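Local coordinates for protein putative mandelate racemase (Bordetella bronchiseptica, PDB 3OZY) that is of unknown function but, as a magnesium-binding enolase superfamily member able to bind m-xylarate, probably acts on an acid sugar or similar carboxylate, at residues 32-37 with 373-378; 79-84 with 112-117; 240-245 with 270-275. All coordinates share one frame; numbering follows the deposited sequence.

Interaction 1 (32-37 with 373-378); sequences NRQMIL and HAWKGE
Gln34, on the middle strand of the three-stranded antiparallel sheet, reaches across to the loop that follows helix 367-372 and gives its amide NE2 to the backbone carbonyl Glu378 O at 2.9 Å. With CG anti to the carbonyl carbon (chi1 -56°) and the chain extended beyond it, the glutamine is long enough to bring its amide to that oxygen. The bond is nearly straight, and the acceptor lies in the amide plane, yet the donor stands well above the plane of the carbonyl. Trp375 NE1 donates to the same Glu378 O on a lone pair in the carbonyl plane, also at 2.9 Å, so two N-H groups grip this oxygen. The amide and indole planes are 79° apart, and Gln34 NE2 comes within 3.6 Å of Trp375 CD1. Around this buried amide the packing is close: Leu58 of helix 58-73 touches both Gln34 and Trp375, Ser14 OG is a second partner of Gln34 NE2, and Trp375 also packs on Arg63 of the second subunit.

The other side is looser. Asn32 ND2 approaches Glu378 CB at 3.8 Å, while its hydrogen bond goes to Pro379 O; the partly exposed Glu378 carboxylate turns back to Lys376 N, with the exposed Lys376 and Gly377 beyond. Neutral amide and indole donors suit a main-chain acceptor, so the C-terminal loop is pinned to the N-terminal domain without any charge pairing across the contact.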
loop_
_atom_site.group_PDB
_atom_site.type_symbol
_atom_site.label_atom_id
_atom_site.label_comp_id
_atom_site.label_asym_id
_atom_site.label_seq_id
_atom_site.Cartn_x
_atom_site.Cartn_y
_atom_site.Cartn_z
ATOM N N ASN A 32 -18.532 -5.480 -13.513
ATOM C CA ASN A 32 -19.144 -6.555 -12.736
ATOM C C ASN A 32 -18.947 -6.240 -11.272
ATOM O O ASN A 32 -17.860 -5.809 -10.895
ATOM C CB ASN A 32 -18.510 -7.915 -13.055
ATOM C CG ASN A 32 -18.744 -8.342 -14.486
ATOM O OD1 ASN A 32 -19.801 -8.901 -14.815
ATOM N ND2 ASN A 32 -17.767 -8.082 -15.349
ATOM N N ARG A 33 -19.978 -6.418 -10.451
ATOM C CA ARG A 33 -19.822 -6.223 -9.015
ATOM C C ARG A 33 -19.266 -7.502 -8.399
ATOM O O ARG A 33 -19.874 -8.575 -8.477
ATOM C CB ARG A 33 -21.139 -5.792 -8.358
ATOM C CG ARG A 33 -21.716 -4.461 -8.900
ATOM C CD ARG A 33 -20.686 -3.301 -8.901
ATOM N NE ARG A 33 -20.226 -2.970 -7.553
ATOM C CZ ARG A 33 -20.842 -2.132 -6.727
ATOM N NH1 ARG A 33 -21.946 -1.493 -7.094
ATOM N NH2 ARG A 33 -20.338 -1.919 -5.520
ATOM N N GLN A 34 -18.084 -7.384 -7.809
ATOM C CA GLN A 34 -17.350 -8.542 -7.327
ATOM C C GLN A 34 -17.018 -8.408 -5.850
ATOM O O GLN A 34 -17.099 -7.320 -5.271
ATOM C CB GLN A 34 -16.053 -8.703 -8.123
ATOM C CG GLN A 34 -16.287 -8.792 -9.630
ATOM C CD GLN A 34 -15.043 -9.161 -10.423
ATOM O OE1 GLN A 34 -13.910 -8.866 -10.030
ATOM N NE2 GLN A 34 -15.253 -9.804 -11.561
ATOM N N MET A 35 -16.622 -9.527 -5.255
ATOM C CA MET A 35 -16.140 -9.529 -3.879
ATOM C C MET A 35 -15.424 -10.827 -3.592
ATOM O O MET A 35 -15.545 -11.811 -4.335
ATOM C CB MET A 35 -17.302 -9.400 -2.890
ATOM C CG MET A 35 -18.187 -10.646 -2.819
ATOM S SD MET A 35 -19.572 -10.494 -1.673
ATOM C CE MET A 35 -18.691 -10.473 -0.112
ATOM N N ILE A 36 -14.655 -10.807 -2.513
ATOM C CA ILE A 36 -14.250 -12.024 -1.832
ATOM C C ILE A 36 -15.135 -12.198 -0.609
ATOM O O ILE A 36 -15.276 -11.280 0.198
ATOM C CB ILE A 36 -12.795 -11.927 -1.332
ATOM C CG1 ILE A 36 -11.810 -11.988 -2.495
ATOM C CG2 ILE A 36 -12.505 -13.031 -0.311
ATOM C CD1 ILE A 36 -11.713 -13.355 -3.163
ATOM N N LEU A 37 -15.733 -13.378 -0.474
ATOM C CA LEU A 37 -16.402 -13.763 0.755
ATOM C C LEU A 37 -15.404 -14.553 1.590
ATOM O O LEU A 37 -15.032 -15.671 1.226
ATOM C CB LEU A 37 -17.649 -14.611 0.457
ATOM C CG LEU A 37 -18.387 -15.145 1.684
ATOM C CD1 LEU A 37 -18.938 -14.014 2.519
ATOM C CD2 LEU A 37 -19.514 -16.097 1.273
ATOM N N HIS A 373 -22.208 -18.145 -8.170
ATOM C CA HIS A 373 -21.567 -16.928 -8.672
ATOM C C HIS A 373 -20.050 -16.921 -8.536
ATOM O O HIS A 373 -19.432 -15.864 -8.345
ATOM C CB HIS A 373 -22.195 -15.685 -8.036
ATOM C CG HIS A 373 -23.611 -15.463 -8.461
ATOM N ND1 HIS A 373 -24.675 -16.085 -7.845
ATOM C CD2 HIS A 373 -24.135 -14.720 -9.464
ATOM C CE1 HIS A 373 -25.797 -15.723 -8.441
ATOM N NE2 HIS A 373 -25.498 -14.893 -9.424
ATOM N N ALA A 374 -19.445 -18.093 -8.663
ATOM C CA ALA A 374 -17.992 -18.178 -8.666
ATOM C C ALA A 374 -17.386 -17.340 -9.789
ATOM O O ALA A 374 -17.840 -17.372 -10.934
ATOM C CB ALA A 374 -17.541 -19.629 -8.773
ATOM N N TRP A 375 -16.350 -16.585 -9.450
ATOM C CA TRP A 375 -15.616 -15.775 -10.405
ATOM C C TRP A 375 -14.981 -16.642 -11.485
ATOM O O TRP A 375 -14.435 -17.708 -11.196
ATOM C CB TRP A 375 -14.539 -15.011 -9.640
ATOM C CG TRP A 375 -13.623 -14.121 -10.423
ATOM C CD1 TRP A 375 -13.962 -13.111 -11.279
ATOM C CD2 TRP A 375 -12.194 -14.107 -10.330
ATOM N NE1 TRP A 375 -12.825 -12.490 -11.749
ATOM C CE2 TRP A 375 -11.728 -13.088 -11.182
ATOM C CE3 TRP A 375 -11.262 -14.878 -9.622
ATOM C CZ2 TRP A 375 -10.367 -12.810 -11.341
ATOM C CZ3 TRP A 375 -9.916 -14.604 -9.777
ATOM C CH2 TRP A 375 -9.480 -13.580 -10.629
ATOM N N LYS A 376 -15.058 -16.178 -12.728
ATOM C CA LYS A 376 -14.453 -16.891 -13.852
ATOM C C LYS A 376 -13.464 -16.017 -14.623
ATOM O O LYS A 376 -13.236 -16.217 -15.816
ATOM C CB LYS A 376 -15.533 -17.450 -14.788
ATOM C CG LYS A 376 -16.444 -18.469 -14.127
ATOM C CD LYS A 376 -17.500 -18.983 -15.093
ATOM C CE LYS A 376 -18.475 -19.916 -14.390
ATOM N NZ LYS A 376 -17.767 -20.989 -13.634
ATOM N N GLY A 377 -12.882 -15.038 -13.939
ATOM C CA GLY A 377 -11.891 -14.167 -14.547
ATOM C C GLY A 377 -12.429 -12.852 -15.096
ATOM O O GLY A 377 -11.673 -12.077 -15.676
ATOM N N GLU A 378 -13.724 -12.596 -14.916
ATOM C CA GLU A 378 -14.329 -11.336 -15.351
ATOM C C GLU A 378 -13.657 -10.145 -14.662
ATOM O O GLU A 378 -13.214 -10.253 -13.511
ATOM C CB GLU A 378 -15.823 -11.312 -15.026
ATOM C CG GLU A 378 -16.629 -12.449 -15.646
ATOM C CD GLU A 378 -16.834 -13.625 -14.700
ATOM O OE1 GLU A 378 -16.027 -13.808 -13.758
ATOM O OE2 GLU A 378 -17.809 -14.378 -14.904
#

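Interaction 2 (79-84 with 112-117); sequences ANINYL and IALWDL
The opening turn of helix 81-97 packs against the middle of helix 102-122, their backbones coming nearest at Ile81 and Leu114, whose CA atoms are 6.6 Å apart. Ile81 carries the contact. Its CG1 stands beside the backbone N and the chain continues fully extended (chi2 -177°), which drives the terminal methyl CD1 over one face of the Trp115 indole. Ile81 CD1 lies 3.6 Å from the centroid of the Trp115 five-membered ring and only 5° off the ring normal, a clear CH-pi contact. The second branch approaches from the same side of the ring, Ile81 CG2 lying 3.8 Å from Trp115 NE1, so in this beta-branched isoleucine CD1 covers the face while CG2 meets the rim at NE1.

Ile81 CD1 also lies against the helix backbone, 3.6 Å from Leu114 O, and the side chains of Ile81 and Leu114 slide past each other in opposite directions, with Ile81 CD1 and Leu114 CB 3.9 Å apart. One turn further on, Leu84 meets Leu114 at about a right angle, CD1 against CD1 at 4.1 Å. Leucine suits both places because its branched end fills the space between two helix surfaces without needing a polar partner.

Trp115 combines an apolar face for Ile81 with one polar N-H, and NE1 bonds to Thr285 OG1 of helix 284-296, a helix whose Thr285 also touches Ile81. Ala113 and Leu117 of the same helix as Trp115 lie against strand 32-42. Apolar helix-on-helix packing of this kind, with helix 102-122 lying on the three-stranded antiparallel sheet, belongs to the alpha+beta N-terminal capping domain of the enolase superfamily.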
loop_
_atom_site.group_PDB
_atom_site.type_symbol
_atom_site.label_atom_id
_atom_site.label_comp_id
_atom_site.label_asym_id
_atom_site.label_seq_id
_atom_site.Cartn_x
_atom_site.Cartn_y
_atom_site.Cartn_z
ATOM N N ALA A 79 -10.562 -15.926 19.413
ATOM C CA ALA A 79 -11.081 -14.941 20.357
ATOM C C ALA A 79 -10.145 -13.754 20.557
ATOM O O ALA A 79 -10.597 -12.674 20.926
ATOM C CB ALA A 79 -11.380 -15.591 21.695
ATOM N N ASN A 80 -8.851 -13.970 20.347
ATOM C CA ASN A 80 -7.835 -12.928 20.521
ATOM C C ASN A 80 -7.682 -12.095 19.256
ATOM O O ASN A 80 -6.624 -12.097 18.622
ATOM C CB ASN A 80 -6.487 -13.560 20.870
ATOM C CG ASN A 80 -6.541 -14.400 22.120
ATOM O OD1 ASN A 80 -7.208 -14.046 23.092
ATOM N ND2 ASN A 80 -5.830 -15.527 22.103
ATOM N N ILE A 81 -8.742 -11.382 18.892
ATOM C CA ILE A 81 -8.734 -10.610 17.654
ATOM C C ILE A 81 -7.644 -9.551 17.693
ATOM O O ILE A 81 -6.934 -9.337 16.710
ATOM C CB ILE A 81 -10.094 -9.949 17.379
ATOM C CG1 ILE A 81 -11.208 -11.000 17.386
ATOM C CG2 ILE A 81 -10.059 -9.220 16.031
ATOM C CD1 ILE A 81 -12.584 -10.437 17.038
ATOM N N ASN A 82 -7.487 -8.901 18.841
ATOM C CA ASN A 82 -6.457 -7.874 18.964
ATOM C C ASN A 82 -5.046 -8.416 18.741
ATOM O O ASN A 82 -4.259 -7.845 17.968
ATOM C CB ASN A 82 -6.578 -7.171 20.313
ATOM C CG ASN A 82 -7.826 -6.323 20.397
ATOM O OD1 ASN A 82 -8.055 -5.466 19.544
ATOM N ND2 ASN A 82 -8.643 -6.554 21.413
ATOM N N TYR A 83 -4.728 -9.528 19.401
ATOM C CA TYR A 83 -3.447 -10.181 19.180
ATOM C C TYR A 83 -3.260 -10.531 17.704
ATOM O O TYR A 83 -2.211 -10.264 17.120
ATOM C CB TYR A 83 -3.343 -11.444 20.043
ATOM C CG TYR A 83 -2.164 -12.318 19.686
ATOM C CD1 TYR A 83 -0.868 -11.912 19.972
ATOM C CD2 TYR A 83 -2.342 -13.549 19.064
ATOM C CE1 TYR A 83 0.219 -12.696 19.642
ATOM C CE2 TYR A 83 -1.252 -14.350 18.736
ATOM C CZ TYR A 83 0.021 -13.913 19.026
ATOM O OH TYR A 83 1.113 -14.690 18.702
ATOM N N LEU A 84 -4.283 -11.126 17.099
ATOM C CA LEU A 84 -4.153 -11.615 15.727
ATOM C C LEU A 84 -3.974 -10.495 14.703
ATOM O O LEU A 84 -3.259 -10.672 13.706
ATOM C CB LEU A 84 -5.338 -12.512 15.359
ATOM C CG LEU A 84 -5.366 -13.828 16.141
ATOM C CD1 LEU A 84 -6.673 -14.564 15.889
ATOM C CD2 LEU A 84 -4.172 -14.712 15.787
ATOM N N ILE A 112 -12.996 -8.671 9.975
ATOM C CA ILE A 112 -14.453 -8.687 10.027
ATOM C C ILE A 112 -14.951 -10.106 10.304
ATOM O O ILE A 112 -15.837 -10.299 11.130
ATOM C CB ILE A 112 -15.077 -8.125 8.732
ATOM C CG1 ILE A 112 -14.884 -6.603 8.680
ATOM C CG2 ILE A 112 -16.561 -8.447 8.675
ATOM C CD1 ILE A 112 -15.172 -5.971 7.326
ATOM N N ALA A 113 -14.363 -11.098 9.639
ATOM C CA ALA A 113 -14.778 -12.484 9.861
ATOM C C ALA A 113 -14.538 -12.916 11.311
ATOM O O ALA A 113 -15.352 -13.643 11.885
ATOM C CB ALA A 113 -14.081 -13.428 8.880
ATOM N N LEU A 114 -13.434 -12.469 11.910
ATOM C CA LEU A 114 -13.167 -12.806 13.305
ATOM C C LEU A 114 -14.205 -12.177 14.233
ATOM O O LEU A 114 -14.623 -12.792 15.205
ATOM C CB LEU A 114 -11.754 -12.390 13.711
ATOM C CG LEU A 114 -10.629 -13.170 13.029
ATOM C CD1 LEU A 114 -9.275 -12.618 13.423
ATOM C CD2 LEU A 114 -10.717 -14.659 13.378
ATOM N N TRP A 115 -14.626 -10.948 13.937
ATOM C CA TRP A 115 -15.663 -10.302 14.735
ATOM C C TRP A 115 -17.017 -10.993 14.549
ATOM O O TRP A 115 -17.784 -11.142 15.505
ATOM C CB TRP A 115 -15.754 -8.801 14.415
ATOM C CG TRP A 115 -14.748 -7.977 15.163
ATOM C CD1 TRP A 115 -13.540 -7.509 14.704
ATOM C CD2 TRP A 115 -14.864 -7.527 16.512
ATOM N NE1 TRP A 115 -12.901 -6.792 15.694
ATOM C CE2 TRP A 115 -13.701 -6.779 16.808
ATOM C CE3 TRP A 115 -15.846 -7.671 17.497
ATOM C CZ2 TRP A 115 -13.493 -6.186 18.055
ATOM C CZ3 TRP A 115 -15.637 -7.083 18.734
ATOM C CH2 TRP A 115 -14.466 -6.352 19.003
ATOM N N ASP A 116 -17.315 -11.404 13.323
ATOM C CA ASP A 116 -18.543 -12.142 13.059
ATOM C C ASP A 116 -18.522 -13.443 13.855
ATOM O O ASP A 116 -19.499 -13.802 14.509
ATOM C CB ASP A 116 -18.685 -12.400 11.551
ATOM C CG ASP A 116 -19.960 -13.138 11.198
ATOM O OD1 ASP A 116 -21.052 -12.712 11.630
ATOM O OD2 ASP A 116 -19.871 -14.144 10.469
ATOM N N LEU A 117 -17.385 -14.128 13.819
ATOM C CA LEU A 117 -17.202 -15.383 14.535
ATOM C C LEU A 117 -17.410 -15.167 16.032
ATOM O O LEU A 117 -18.141 -15.913 16.686
ATOM C CB LEU A 117 -15.809 -15.938 14.236
ATOM C CG LEU A 117 -15.506 -17.408 14.558
ATOM C CD1 LEU A 117 -14.269 -17.851 13.795
ATOM C CD2 LEU A 117 -15.320 -17.648 16.055
#

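Interaction 3 (240-245 with 270-275); sequences ILRAQG and AIDVLQ
Arg242 and Asp272 join two parts of the C-terminal beta/alpha barrel with one whole beta-alpha unit between them: the arginine belongs to helix 235-242, which follows strand 225-227, and the aspartate lies just ahead of strand 273-274. Between them the chain runs through strand 249-252 and helix 258-267, so the salt bridge ties a helix to the approach of a strand two further along the barrel from the one that leads into it. The backbones come nearest at Arg242 and Ala270, with CA atoms 6.3 Å apart.

The arginine points across with CG anti to the backbone N (chi1 -171°) and stays extended from CG to NE, a length that lets it span the gap. Arg242 NE gives a hydrogen bond of 2.7 Å to Asp272 OD1, with an N-H...O angle of 160°. The acceptor lies at the guanidinium edge, close to its plane, but is itself met from above the carboxylate, whose plane is turned 52° from the guanidinium. The bridge is therefore made by one N-H and one oxygen rather than by a flat, two-pronged pairing. A long arginine suits the place because its aliphatic part lies against the 270-271 backbone, Arg242 CD 3.6 Å from Ile271 N, while the charged end reaches Asp272.

Both groups have other partners. Arg242 NH1 bonds to Asp269 O, while Asp272 OD2 accepts from Ile250 N on strand 249-252, which holds the carboxylate beside the neighbouring strand. A water completes the link: it accepts from Arg242 NH2 at 3.2 Å and donates to Asp272 OD1 at 2.7 Å.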
loop_
_atom_site.group_PDB
_atom_site.type_symbol
_atom_site.label_atom_id
_atom_site.label_comp_id
_atom_site.label_asym_id
_atom_site.label_seq_id
_atom_site.Cartn_x
_atom_site.Cartn_y
_atom_site.Cartn_z
ATOM N N ILE A 240 -5.423 23.089 2.415
ATOM C CA ILE A 240 -5.758 24.330 1.724
ATOM C C ILE A 240 -7.273 24.464 1.547
ATOM O O ILE A 240 -7.845 25.535 1.778
ATOM C CB ILE A 240 -5.023 24.413 0.378
ATOM C CG1 ILE A 240 -3.519 24.580 0.633
ATOM C CG2 ILE A 240 -5.559 25.576 -0.466
ATOM C CD1 ILE A 240 -2.639 24.376 -0.582
ATOM N N LEU A 241 -7.932 23.381 1.154
ATOM C CA LEU A 241 -9.388 23.413 0.991
ATOM C C LEU A 241 -10.090 23.679 2.321
ATOM O O LEU A 241 -10.988 24.512 2.411
ATOM C CB LEU A 241 -9.898 22.108 0.384
ATOM C CG LEU A 241 -9.444 21.818 -1.043
ATOM C CD1 LEU A 241 -9.851 20.405 -1.462
ATOM C CD2 LEU A 241 -10.031 22.855 -1.991
ATOM N N ARG A 242 -9.663 22.974 3.358
ATOM C CA ARG A 242 -10.261 23.147 4.666
ATOM C C ARG A 242 -10.016 24.554 5.224
ATOM O O ARG A 242 -10.880 25.123 5.899
ATOM C CB ARG A 242 -9.723 22.064 5.595
ATOM C CG ARG A 242 -10.403 22.004 6.905
ATOM C CD ARG A 242 -10.094 20.699 7.587
ATOM N NE ARG A 242 -10.640 20.772 8.925
ATOM C CZ ARG A 242 -9.984 21.265 9.968
ATOM N NH1 ARG A 242 -8.736 21.699 9.830
ATOM N NH2 ARG A 242 -10.571 21.308 11.155
ATOM N N ALA A 243 -8.848 25.119 4.926
ATOM C CA ALA A 243 -8.480 26.448 5.400
ATOM C C ALA A 243 -9.370 27.551 4.830
ATOM O O ALA A 243 -9.315 28.696 5.285
ATOM C CB ALA A 243 -7.016 26.732 5.075
ATOM N N GLN A 244 -10.188 27.233 3.828
ATOM C CA GLN A 244 -11.091 28.246 3.294
ATOM C C GLN A 244 -12.226 28.554 4.269
ATOM O O GLN A 244 -12.929 29.548 4.105
ATOM C CB GLN A 244 -11.635 27.844 1.918
ATOM C CG GLN A 244 -10.531 27.569 0.890
ATOM C CD GLN A 244 -9.476 28.670 0.840
ATOM O OE1 GLN A 244 -9.795 29.832 0.587
ATOM N NE2 GLN A 244 -8.217 28.309 1.083
ATOM N N GLY A 245 -12.398 27.703 5.276
ATOM C CA GLY A 245 -13.351 27.965 6.343
ATOM C C GLY A 245 -14.809 27.921 5.929
ATOM O O GLY A 245 -15.646 28.607 6.513
ATOM N N ALA A 270 -6.014 18.735 7.867
ATOM C CA ALA A 270 -6.358 18.500 6.475
ATOM C C ALA A 270 -7.654 17.706 6.276
ATOM O O ALA A 270 -7.955 17.305 5.155
ATOM C CB ALA A 270 -5.195 17.797 5.770
ATOM N N ILE A 271 -8.428 17.474 7.333
ATOM C CA ILE A 271 -9.609 16.617 7.170
ATOM C C ILE A 271 -10.730 16.961 8.144
ATOM O O ILE A 271 -10.474 17.240 9.320
ATOM C CB ILE A 271 -9.206 15.118 7.296
ATOM C CG1 ILE A 271 -10.292 14.177 6.760
ATOM C CG2 ILE A 271 -8.781 14.769 8.737
ATOM C CD1 ILE A 271 -9.777 12.734 6.626
ATOM N N ASP A 272 -11.970 16.939 7.655
ATOM C CA ASP A 272 -13.155 17.120 8.496
ATOM C C ASP A 272 -13.858 15.798 8.784
ATOM O O ASP A 272 -14.355 15.573 9.889
ATOM C CB ASP A 272 -14.153 18.074 7.836
ATOM C CG ASP A 272 -13.632 19.486 7.738
ATOM O OD1 ASP A 272 -13.274 20.075 8.783
ATOM O OD2 ASP A 272 -13.578 19.991 6.601
ATOM N N VAL A 273 -13.930 14.947 7.763
ATOM C CA VAL A 273 -14.646 13.679 7.851
ATOM C C VAL A 273 -13.710 12.555 7.427
ATOM O O VAL A 273 -13.268 12.502 6.274
ATOM C CB VAL A 273 -15.900 13.679 6.957
ATOM C CG1 VAL A 273 -16.530 12.292 6.909
ATOM C CG2 VAL A 273 -16.908 14.725 7.433
ATOM N N LEU A 274 -13.401 11.677 8.380
ATOM C CA LEU A 274 -12.585 10.499 8.114
ATOM C C LEU A 274 -13.504 9.409 7.591
ATOM O O LEU A 274 -14.513 9.105 8.222
ATOM C CB LEU A 274 -11.893 10.025 9.390
ATOM C CG LEU A 274 -10.777 10.887 9.986
ATOM C CD1 LEU A 274 -11.307 12.215 10.544
ATOM C CD2 LEU A 274 -10.087 10.085 11.072
ATOM N N GLN A 275 -13.151 8.809 6.458
ATOM C CA GLN A 275 -14.046 7.838 5.830
ATOM C C GLN A 275 -13.495 6.417 5.818
ATOM O O GLN A 275 -13.897 5.585 5.005
ATOM C CB GLN A 275 -14.429 8.299 4.429
ATOM C CG GLN A 275 -15.128 9.651 4.415
ATOM C CD GLN A 275 -15.556 10.027 3.027
ATOM O OE1 GLN A 275 -14.721 10.234 2.144
ATOM N NE2 GLN A 275 -16.865 10.108 2.812
HETATM O O HOH W 1 -13.648 20.512 11.426
#

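In the fold
Interaction 1 joins chain parts 336 residues apart, and the other two are nested within the loop it closes, interaction 2 coming before interaction 3. Strand 32-42 connects the first two: its early residues receive the C-terminal loop in interaction 1, while its later part lies under helix 102-122 of interaction 2. Their centres are about 25 Å apart. Interaction 3 belongs to the barrel domain, about 36 Å from interaction 1, on opposite sides of the chain's centre, and about 33 Å from interaction 2, centre to centre. Together they fix the chain's end to the N-terminal domain, pack that domain's helices, and tie helix 235-242, entered from strand 225-227 with its magnesium ligand Glu227, to the approach of strand 273-274.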